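Side-chain contacts in putative sugar binding protein (Bacteroides vulgatus ATCC 8482, PDB 3KEZ), which probably binds sugars at the bacterial outer membrane as a calcium-containing member of the SusD family: residues A[125-130]-A[167-172]; A[131-136]-A[398-403]; A[204-207]-A[213-216]. One frame throughout, in Å; residues are numbered along the deposited sequence.

Contact 1. Residues A[125-130]-A[167-172]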
loop_
_atom_site.group_PDB
_atom_site.type_symbol
_atom_site.label_atom_id
_atom_site.label_comp_id
_atom_site.label_asym_id
_atom_site.label_seq_id
_atom_site.Cartn_x
_atom_site.Cartn_y
_atom_site.Cartn_z
HETATM N N MSE A 125 -0.511 5.886 8.389
HETATM C CA MSE A 125 -0.055 4.925 7.405
HETATM C C MSE A 125 0.844 3.889 8.025
HETATM O O MSE A 125 0.681 2.678 7.789
HETATM C CB MSE A 125 0.673 5.630 6.260
HETATM C CG MSE A 125 1.146 4.700 5.180
HETATM SE SE MSE A 125 2.251 5.713 3.919
HETATM C CE MSE A 125 0.976 7.118 3.445
ATOM N N ALA A 126 1.827 4.350 8.777
ATOM C CA ALA A 126 2.836 3.420 9.313
ATOM C C ALA A 126 2.203 2.467 10.339
ATOM O O ALA A 126 2.500 1.256 10.338
ATOM C CB ALA A 126 4.021 4.186 9.921
ATOM N N LEU A 127 1.335 2.997 11.212
ATOM C CA LEU A 127 0.683 2.146 12.203
ATOM C C LEU A 127 -0.315 1.199 11.498
ATOM O O LEU A 127 -0.432 0.043 11.886
ATOM C CB LEU A 127 0.003 2.942 13.324
ATOM C CG LEU A 127 -0.739 2.167 14.455
ATOM C CD1 LEU A 127 0.189 1.167 15.093
ATOM C CD2 LEU A 127 -1.299 3.179 15.486
ATOM N N PHE A 128 -0.972 1.660 10.436
ATOM C CA PHE A 128 -1.855 0.776 9.641
ATOM C C PHE A 128 -1.054 -0.398 9.056
ATOM O O PHE A 128 -1.476 -1.560 9.159
ATOM C CB PHE A 128 -2.586 1.569 8.552
ATOM C CG PHE A 128 -3.485 0.732 7.665
ATOM C CD1 PHE A 128 -4.561 0.040 8.182
ATOM C CD2 PHE A 128 -3.280 0.688 6.279
ATOM C CE1 PHE A 128 -5.423 -0.675 7.338
ATOM C CE2 PHE A 128 -4.105 -0.035 5.465
ATOM C CZ PHE A 128 -5.188 -0.688 5.976
ATOM N N ASP A 129 0.121 -0.117 8.492
ATOM C CA ASP A 129 0.938 -1.189 7.951
ATOM C C ASP A 129 1.390 -2.156 9.041
ATOM O O ASP A 129 1.339 -3.374 8.851
ATOM C CB ASP A 129 2.118 -0.645 7.115
ATOM C CG ASP A 129 1.753 -0.442 5.666
ATOM O OD1 ASP A 129 1.122 -1.370 5.125
ATOM O OD2 ASP A 129 2.055 0.635 5.070
ATOM N N LEU A 130 1.817 -1.647 10.191
ATOM C CA LEU A 130 2.205 -2.549 11.271
ATOM C C LEU A 130 0.988 -3.410 11.664
ATOM O O LEU A 130 1.116 -4.591 11.890
ATOM C CB LEU A 130 2.750 -1.803 12.505
ATOM C CG LEU A 130 4.185 -1.251 12.477
ATOM C CD1 LEU A 130 4.369 -0.217 13.589
ATOM C CD2 LEU A 130 5.194 -2.364 12.642
ATOM N N ALA A 167 -8.254 -3.217 17.398
ATOM C CA ALA A 167 -9.252 -2.136 17.545
ATOM C C ALA A 167 -8.621 -0.830 18.035
ATOM O O ALA A 167 -8.900 0.230 17.485
ATOM C CB ALA A 167 -10.451 -2.575 18.469
ATOM N N GLU A 168 -7.768 -0.899 19.056
ATOM C CA GLU A 168 -7.138 0.303 19.605
ATOM C C GLU A 168 -6.255 0.956 18.568
ATOM O O GLU A 168 -6.229 2.192 18.440
ATOM C CB GLU A 168 -6.309 -0.006 20.873
ATOM C CG GLU A 168 -7.196 -0.419 21.988
ATOM C CD GLU A 168 -6.461 -0.990 23.175
ATOM O OE1 GLU A 168 -5.395 -1.625 23.050
ATOM O OE2 GLU A 168 -7.008 -0.804 24.242
ATOM N N CYS A 169 -5.551 0.125 17.806
ATOM C CA CYS A 169 -4.704 0.631 16.733
ATOM C C CYS A 169 -5.503 1.379 15.669
ATOM O O CYS A 169 -5.071 2.446 15.214
ATOM C CB CYS A 169 -3.865 -0.479 16.095
ATOM S SG CYS A 169 -2.581 -1.138 17.178
ATOM N N TYR A 170 -6.644 0.821 15.264
ATOM C CA TYR A 170 -7.504 1.467 14.263
ATOM C C TYR A 170 -8.012 2.811 14.767
ATOM O O TYR A 170 -8.137 3.776 13.981
ATOM C CB TYR A 170 -8.683 0.551 13.856
ATOM C CG TYR A 170 -8.383 -0.342 12.661
ATOM C CD1 TYR A 170 -7.592 -1.492 12.779
ATOM C CD2 TYR A 170 -8.881 -0.011 11.393
ATOM C CE1 TYR A 170 -7.313 -2.314 11.653
ATOM C CE2 TYR A 170 -8.595 -0.804 10.264
ATOM C CZ TYR A 170 -7.819 -1.953 10.399
ATOM O OH TYR A 170 -7.576 -2.681 9.262
ATOM N N THR A 171 -8.337 2.879 16.065
ATOM C CA THR A 171 -8.753 4.155 16.648
ATOM C C THR A 171 -7.696 5.231 16.382
ATOM O O THR A 171 -8.033 6.330 15.962
ATOM C CB THR A 171 -9.059 4.003 18.139
ATOM O OG1 THR A 171 -10.143 3.069 18.282
ATOM C CG2 THR A 171 -9.427 5.312 18.760
ATOM N N GLU A 172 -6.426 4.875 16.597
ATOM C CA GLU A 172 -5.283 5.796 16.420
ATOM C C GLU A 172 -5.037 6.109 14.954
ATOM O O GLU A 172 -4.783 7.280 14.600
ATOM C CB GLU A 172 -4.009 5.225 17.055
ATOM C CG GLU A 172 -3.999 5.122 18.554
ATOM C CD GLU A 172 -4.534 6.374 19.266
ATOM O OE1 GLU A 172 -4.120 7.505 18.935
ATOM O OE2 GLU A 172 -5.405 6.218 20.135
#
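Leu-127 and Phe-128 meet Cys-169, Tyr-170 and Glu-172 within an antiparallel helix pair, in which segments 125-130 and 167-172, of helices 109-134 and 166-183, run at 160° with their axes approaching to 9.5 Å. Leu-127 contributes the largest share of this buried seam. Its CG stands trans to the backbone N (chi1 180°), which sends both methyls into the interface: CD2 comes to 3.7 Å from CB of Glu-172 and also lies against the Cys-169 carbonyl, while CD1 reaches SG of Cys-169 at 4.2 Å. Helix-on-helix packing of this kind is consistent with the helix-rich SusD family, which belongs to the TPR clan. One residue further along each helix, an aromatic pair continues the seam. The Tyr-170 hydroxyl approaches the rim of the Phe-128 ring close to the ring plane, with OH 3.5 Å from CE1, and no hydrogen bond results. Both rings also rest on Val-205 of helix 195-209, and Phe-128 makes an edge-to-face pair with Tyr-208, so a third helix closes this side. Glu-172 offers Leu-127 only the aliphatic root of its side chain; the chain then bends at chi2 and leads away, where OE1 forms a salt bridge with Lys-152.

Contact 2. Residues A[131-136]-A[398-403]. With EDO (1,2-ethanediol), chain E.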
loop_
_atom_site.group_PDB
_atom_site.type_symbol
_atom_site.label_atom_id
_atom_site.label_comp_id
_atom_site.label_asym_id
_atom_site.label_seq_id
_atom_site.Cartn_x
_atom_site.Cartn_y
_atom_site.Cartn_z
ATOM N N THR A 131 -0.184 -2.815 11.717
ATOM C CA THR A 131 -1.357 -3.524 12.221
ATOM C C THR A 131 -1.811 -4.607 11.254
ATOM O O THR A 131 -2.141 -5.701 11.664
ATOM C CB THR A 131 -2.479 -2.503 12.530
ATOM O OG1 THR A 131 -2.010 -1.571 13.518
ATOM C CG2 THR A 131 -3.761 -3.207 13.056
ATOM N N ARG A 132 -1.796 -4.329 9.957
ATOM C CA ARG A 132 -2.197 -5.355 8.984
ATOM C C ARG A 132 -1.151 -6.456 8.751
ATOM O O ARG A 132 -1.505 -7.616 8.430
ATOM C CB ARG A 132 -2.700 -4.752 7.675
ATOM C CG ARG A 132 -1.742 -3.986 6.861
ATOM C CD ARG A 132 -2.486 -3.344 5.697
ATOM N NE ARG A 132 -1.569 -2.565 4.888
ATOM C CZ ARG A 132 -1.750 -2.195 3.625
ATOM N NH1 ARG A 132 -2.843 -2.529 2.946
ATOM N NH2 ARG A 132 -0.793 -1.498 3.022
ATOM N N ILE A 133 0.114 -6.120 8.971
ATOM C CA ILE A 133 1.211 -7.087 8.830
ATOM C C ILE A 133 1.267 -8.053 10.018
ATOM O O ILE A 133 1.448 -9.254 9.802
ATOM C CB ILE A 133 2.600 -6.403 8.599
ATOM C CG1 ILE A 133 2.658 -5.726 7.231
ATOM C CG2 ILE A 133 3.819 -7.423 8.729
ATOM C CD1 ILE A 133 3.837 -4.713 7.098
ATOM N N PHE A 134 1.093 -7.536 11.237
ATOM C CA PHE A 134 1.359 -8.306 12.453
ATOM C C PHE A 134 0.113 -8.710 13.266
ATOM O O PHE A 134 0.256 -9.443 14.244
ATOM C CB PHE A 134 2.346 -7.562 13.375
ATOM C CG PHE A 134 3.750 -7.418 12.784
ATOM C CD1 PHE A 134 4.639 -8.471 12.812
ATOM C CD2 PHE A 134 4.141 -6.227 12.178
ATOM C CE1 PHE A 134 5.904 -8.357 12.241
ATOM C CE2 PHE A 134 5.432 -6.084 11.633
ATOM C CZ PHE A 134 6.291 -7.136 11.640
ATOM N N GLY A 135 -1.061 -8.234 12.866
ATOM C CA GLY A 135 -2.333 -8.527 13.538
ATOM C C GLY A 135 -3.420 -9.016 12.599
ATOM O O GLY A 135 -3.504 -8.590 11.446
ATOM N N TYR A 136 -4.257 -9.934 13.089
ATOM C CA TYR A 136 -5.397 -10.416 12.318
ATOM C C TYR A 136 -6.314 -9.266 11.871
ATOM O O TYR A 136 -6.459 -8.267 12.569
ATOM C CB TYR A 136 -6.189 -11.464 13.118
ATOM C CG TYR A 136 -5.455 -12.748 13.229
ATOM C CD1 TYR A 136 -5.133 -13.472 12.107
ATOM C CD2 TYR A 136 -5.103 -13.260 14.449
ATOM C CE1 TYR A 136 -4.443 -14.693 12.195
ATOM C CE2 TYR A 136 -4.422 -14.461 14.545
ATOM C CZ TYR A 136 -4.089 -15.164 13.421
ATOM O OH TYR A 136 -3.417 -16.362 13.527
ATOM N N ARG A 398 -3.467 -7.341 -2.862
ATOM C CA ARG A 398 -4.364 -8.496 -3.073
ATOM C C ARG A 398 -4.612 -9.364 -1.828
ATOM O O ARG A 398 -5.763 -9.639 -1.528
ATOM C CB ARG A 398 -3.884 -9.375 -4.233
ATOM C CG ARG A 398 -4.722 -10.617 -4.532
ATOM C CD ARG A 398 -6.138 -10.345 -4.977
ATOM N NE ARG A 398 -6.860 -11.606 -5.192
ATOM C CZ ARG A 398 -8.169 -11.710 -5.393
ATOM N NH1 ARG A 398 -8.971 -10.631 -5.426
ATOM N NH2 ARG A 398 -8.694 -12.906 -5.540
HETATM N N MSE A 399 -3.568 -9.836 -1.143
HETATM C CA MSE A 399 -3.808 -10.778 -0.052
HETATM C C MSE A 399 -4.720 -10.112 0.962
HETATM O O MSE A 399 -5.715 -10.689 1.402
HETATM C CB MSE A 399 -2.518 -11.265 0.589
HETATM C CG MSE A 399 -2.729 -12.169 1.772
HETATM SE SE MSE A 399 -2.940 -11.197 3.455
HETATM C CE MSE A 399 -1.181 -10.414 3.617
ATOM N N TYR A 400 -4.413 -8.874 1.307
ATOM C CA TYR A 400 -5.172 -8.176 2.328
ATOM C C TYR A 400 -6.654 -8.042 1.948
ATOM O O TYR A 400 -7.543 -8.163 2.819
ATOM C CB TYR A 400 -4.628 -6.766 2.508
ATOM C CG TYR A 400 -3.245 -6.630 3.059
ATOM C CD1 TYR A 400 -2.912 -7.171 4.307
ATOM C CD2 TYR A 400 -2.281 -5.845 2.402
ATOM C CE1 TYR A 400 -1.633 -6.959 4.857
ATOM C CE2 TYR A 400 -0.999 -5.624 2.960
ATOM C CZ TYR A 400 -0.693 -6.195 4.191
ATOM O OH TYR A 400 0.532 -6.002 4.766
ATOM N N ASP A 401 -6.903 -7.769 0.656
ATOM C CA ASP A 401 -8.267 -7.561 0.170
ATOM C C ASP A 401 -9.131 -8.805 0.196
ATOM O O ASP A 401 -10.342 -8.729 0.408
ATOM C CB ASP A 401 -8.254 -6.979 -1.247
ATOM C CG ASP A 401 -7.721 -5.561 -1.291
ATOM O OD1 ASP A 401 -7.880 -4.821 -0.281
ATOM O OD2 ASP A 401 -7.118 -5.185 -2.345
ATOM N N VAL A 402 -8.529 -9.953 -0.055
ATOM C CA VAL A 402 -9.244 -11.197 0.125
ATOM C C VAL A 402 -9.481 -11.458 1.635
ATOM O O VAL A 402 -10.646 -11.661 2.094
ATOM C CB VAL A 402 -8.438 -12.356 -0.490
ATOM C CG1 VAL A 402 -9.185 -13.672 -0.286
ATOM C CG2 VAL A 402 -8.235 -12.102 -1.992
ATOM N N ILE A 403 -8.399 -11.406 2.393
ATOM C CA ILE A 403 -8.391 -11.869 3.774
ATOM C C ILE A 403 -9.301 -10.971 4.642
ATOM O O ILE A 403 -10.023 -11.472 5.501
ATOM C CB ILE A 403 -6.959 -11.941 4.348
ATOM C CG1 ILE A 403 -6.145 -13.080 3.706
ATOM C CG2 ILE A 403 -6.999 -12.085 5.888
ATOM C CD1 ILE A 403 -6.698 -14.547 3.939
HETATM C C1 EDO E . -3.050 -12.498 17.448
HETATM O O1 EDO E . -3.822 -11.973 18.540
HETATM C C2 EDO E . -2.595 -11.437 16.436
HETATM O O2 EDO E . -3.621 -10.556 15.929
#
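Arg-132 lies along one face of the Tyr-400 ring, a stacked guanidinium-aromatic contact that joins the C-terminal end of helix 109-134 to the short helix 398-403, two elements far apart in the sequence of this SusD-family chain. Its aliphatic part and its charged end share that face. CD sits over the ring centre as a CH-pi donor, 3.7 Å from the centroid, and beyond it the guanidinium lies nearly flat on the ring with the planes only 11° apart. Toward the rim NH1 comes 3.4 Å from Tyr-400 CD2. Arg-132 takes up this course because CG is placed between the backbone N and the carbonyl carbon (chi1 64°) and the chain then runs extended from CG to NE, crossing the tyrosine at about a right angle. At the far end of the ring the Tyr-400 hydroxyl OH packs 3.3 Å from CG1 of Ile-133. In the second shell, Asp-129 OD1 forms a salt bridge with Arg-132 NH2 and NH1 donates a hydrogen bond to Tyr-208 OH, which together help fix the rotation of the guanidinium. Tyr-47 and Tyr-208 pack beside Tyr-400. Further out, the chain leaves helical geometry at Gly-135, and the next backbone amide, Tyr-136 N, donates a nearly straight bond of 3.0 Å to O2 of an ethanediol probably left from crystallisation.

Contact 3. Residues A[204-207]-A[213-216]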
loop_
_atom_site.group_PDB
_atom_site.type_symbol
_atom_site.label_atom_id
_atom_site.label_comp_id
_atom_site.label_asym_id
_atom_site.label_seq_id
_atom_site.Cartn_x
_atom_site.Cartn_y
_atom_site.Cartn_z
ATOM N N ARG A 204 -9.561 3.532 2.515
ATOM C CA ARG A 204 -9.142 2.135 2.593
ATOM C C ARG A 204 -9.243 1.634 4.021
ATOM O O ARG A 204 -9.760 0.524 4.279
ATOM C CB ARG A 204 -7.691 1.977 2.052
ATOM C CG ARG A 204 -7.283 0.493 1.908
ATOM C CD ARG A 204 -5.793 0.329 1.872
ATOM N NE ARG A 204 -5.166 1.108 0.832
ATOM C CZ ARG A 204 -3.857 1.330 0.763
ATOM N NH1 ARG A 204 -3.046 0.857 1.683
ATOM N NH2 ARG A 204 -3.345 2.043 -0.210
ATOM N N VAL A 205 -8.747 2.431 4.964
ATOM C CA VAL A 205 -8.728 2.007 6.355
ATOM C C VAL A 205 -10.177 1.783 6.831
ATOM O O VAL A 205 -10.460 0.760 7.424
ATOM C CB VAL A 205 -8.005 2.993 7.262
ATOM C CG1 VAL A 205 -8.154 2.561 8.757
ATOM C CG2 VAL A 205 -6.511 3.108 6.886
ATOM N N TYR A 206 -11.093 2.676 6.475
ATOM C CA TYR A 206 -12.507 2.456 6.782
ATOM C C TYR A 206 -13.080 1.174 6.177
ATOM O O TYR A 206 -13.937 0.516 6.802
ATOM C CB TYR A 206 -13.339 3.674 6.376
ATOM C CG TYR A 206 -13.217 4.920 7.284
ATOM C CD1 TYR A 206 -13.410 4.829 8.662
ATOM C CD2 TYR A 206 -13.096 6.192 6.735
ATOM C CE1 TYR A 206 -13.380 5.935 9.467
ATOM C CE2 TYR A 206 -13.092 7.349 7.556
ATOM C CZ TYR A 206 -13.243 7.190 8.906
ATOM O OH TYR A 206 -13.248 8.251 9.717
ATOM N N LEU A 207 -12.676 0.818 4.954
ATOM C CA LEU A 207 -13.175 -0.449 4.344
ATOM C C LEU A 207 -12.722 -1.614 5.172
ATOM O O LEU A 207 -13.507 -2.531 5.482
ATOM C CB LEU A 207 -12.669 -0.623 2.897
ATOM C CG LEU A 207 -13.186 0.335 1.843
ATOM C CD1 LEU A 207 -12.473 0.170 0.510
ATOM C CD2 LEU A 207 -14.683 0.111 1.731
ATOM N N ASN A 213 -20.040 3.557 5.204
ATOM C CA ASN A 213 -20.472 4.954 4.990
ATOM C C ASN A 213 -19.323 5.946 5.005
ATOM O O ASN A 213 -19.279 6.870 4.193
ATOM C CB ASN A 213 -21.503 5.383 6.007
ATOM C CG ASN A 213 -22.746 4.533 5.970
ATOM O OD1 ASN A 213 -23.289 4.223 4.894
ATOM N ND2 ASN A 213 -23.231 4.177 7.148
ATOM N N GLU A 214 -18.437 5.792 5.981
ATOM C CA GLU A 214 -17.290 6.660 6.144
ATOM C C GLU A 214 -16.262 6.377 5.015
ATOM O O GLU A 214 -15.660 7.316 4.466
ATOM C CB GLU A 214 -16.662 6.413 7.530
ATOM C CG GLU A 214 -17.561 6.829 8.712
ATOM C CD GLU A 214 -18.587 5.764 9.181
ATOM O OE1 GLU A 214 -18.774 4.673 8.554
ATOM O OE2 GLU A 214 -19.253 6.041 10.210
ATOM N N ALA A 215 -16.063 5.103 4.667
ATOM C CA ALA A 215 -15.230 4.770 3.514
ATOM C C ALA A 215 -15.741 5.529 2.260
ATOM O O ALA A 215 -14.963 6.134 1.529
ATOM C CB ALA A 215 -15.224 3.314 3.241
ATOM N N LEU A 216 -17.056 5.488 2.036
ATOM C CA LEU A 216 -17.639 6.058 0.829
ATOM C C LEU A 216 -17.479 7.549 0.780
ATOM O O LEU A 216 -17.069 8.113 -0.254
ATOM C CB LEU A 216 -19.111 5.736 0.735
ATOM C CG LEU A 216 -19.814 6.258 -0.527
ATOM C CD1 LEU A 216 -19.215 5.663 -1.808
ATOM C CD2 LEU A 216 -21.319 5.907 -0.450
#
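Arg-204 NE forms a salt bridge with Glu-339 OE2 beside the place where Tyr-206 meets Glu-214, but no hydrogen bond crosses between segments 204-207 and 213-216. What joins the segments is apolar contact next to the turn of a helical hairpin: helix 195-209 turns almost at once into helix 212-229, and the CA atoms of Tyr-206 and Ala-215 approach to 4.8 Å. Helix pairs of this kind are consistent with the TPR-clan membership of the SusD family. Tyr-206 presents one ring face to Glu-214. Over the middle of that face stands the glutamate CB, 3.5 Å from the ring centroid and only 4° off the normal, a well-centred CH-pi contact. The ring is brought there by a first torsion that sets CG opposite the carbonyl carbon (chi1 -74°). Glu-214 bends at chi2 (86°), and its carboxylate is led away from the segment 204-207, leaving CB as the part of the side chain that touches, while its backbone O lies 3.6 Å from Tyr-206 CD2. Nearer the backbone, Tyr-206 CB meets Ala-215 CB at 3.7 Å, and the same methyl receives Leu-207 CD2 at 3.6 Å. A serine in place of Tyr-206 would probably open a gap beneath the Glu-214 methylene, depriving it of its aromatic surface and setting that side chain freer to turn. The small alanine methyl probably helps the helices lie close beside their short turn, and the short-range fit implies that the hairpin is held at this point by shape and dispersion rather than by directed polar bonds.

All three contacts have a buried core and one partly exposed charged residue, Glu-172, Arg-132 or Glu-214, yet they differ in chemistry. Contacts 1 and 2 draw on the same helix, 109-134, and meet where Thr-131 packs on Cys-169 and Tyr-170; contact 3 adds helix 195-209, which follows helix 166-183 in the chain and so ties contact 3 to contact 1. In sequence, contact 2 spans the widest interval and encloses contact 3, while contact 3 joins near neighbours. Contact 1 is apolar and aromatic, contact 3 rests on a ring face and a methyl, and contact 2 alone stacks a charge on a ring. Arg-132 NH2 and Arg-204 NH1 lie 3.5 Å apart, each arginine having its own carboxylate partner.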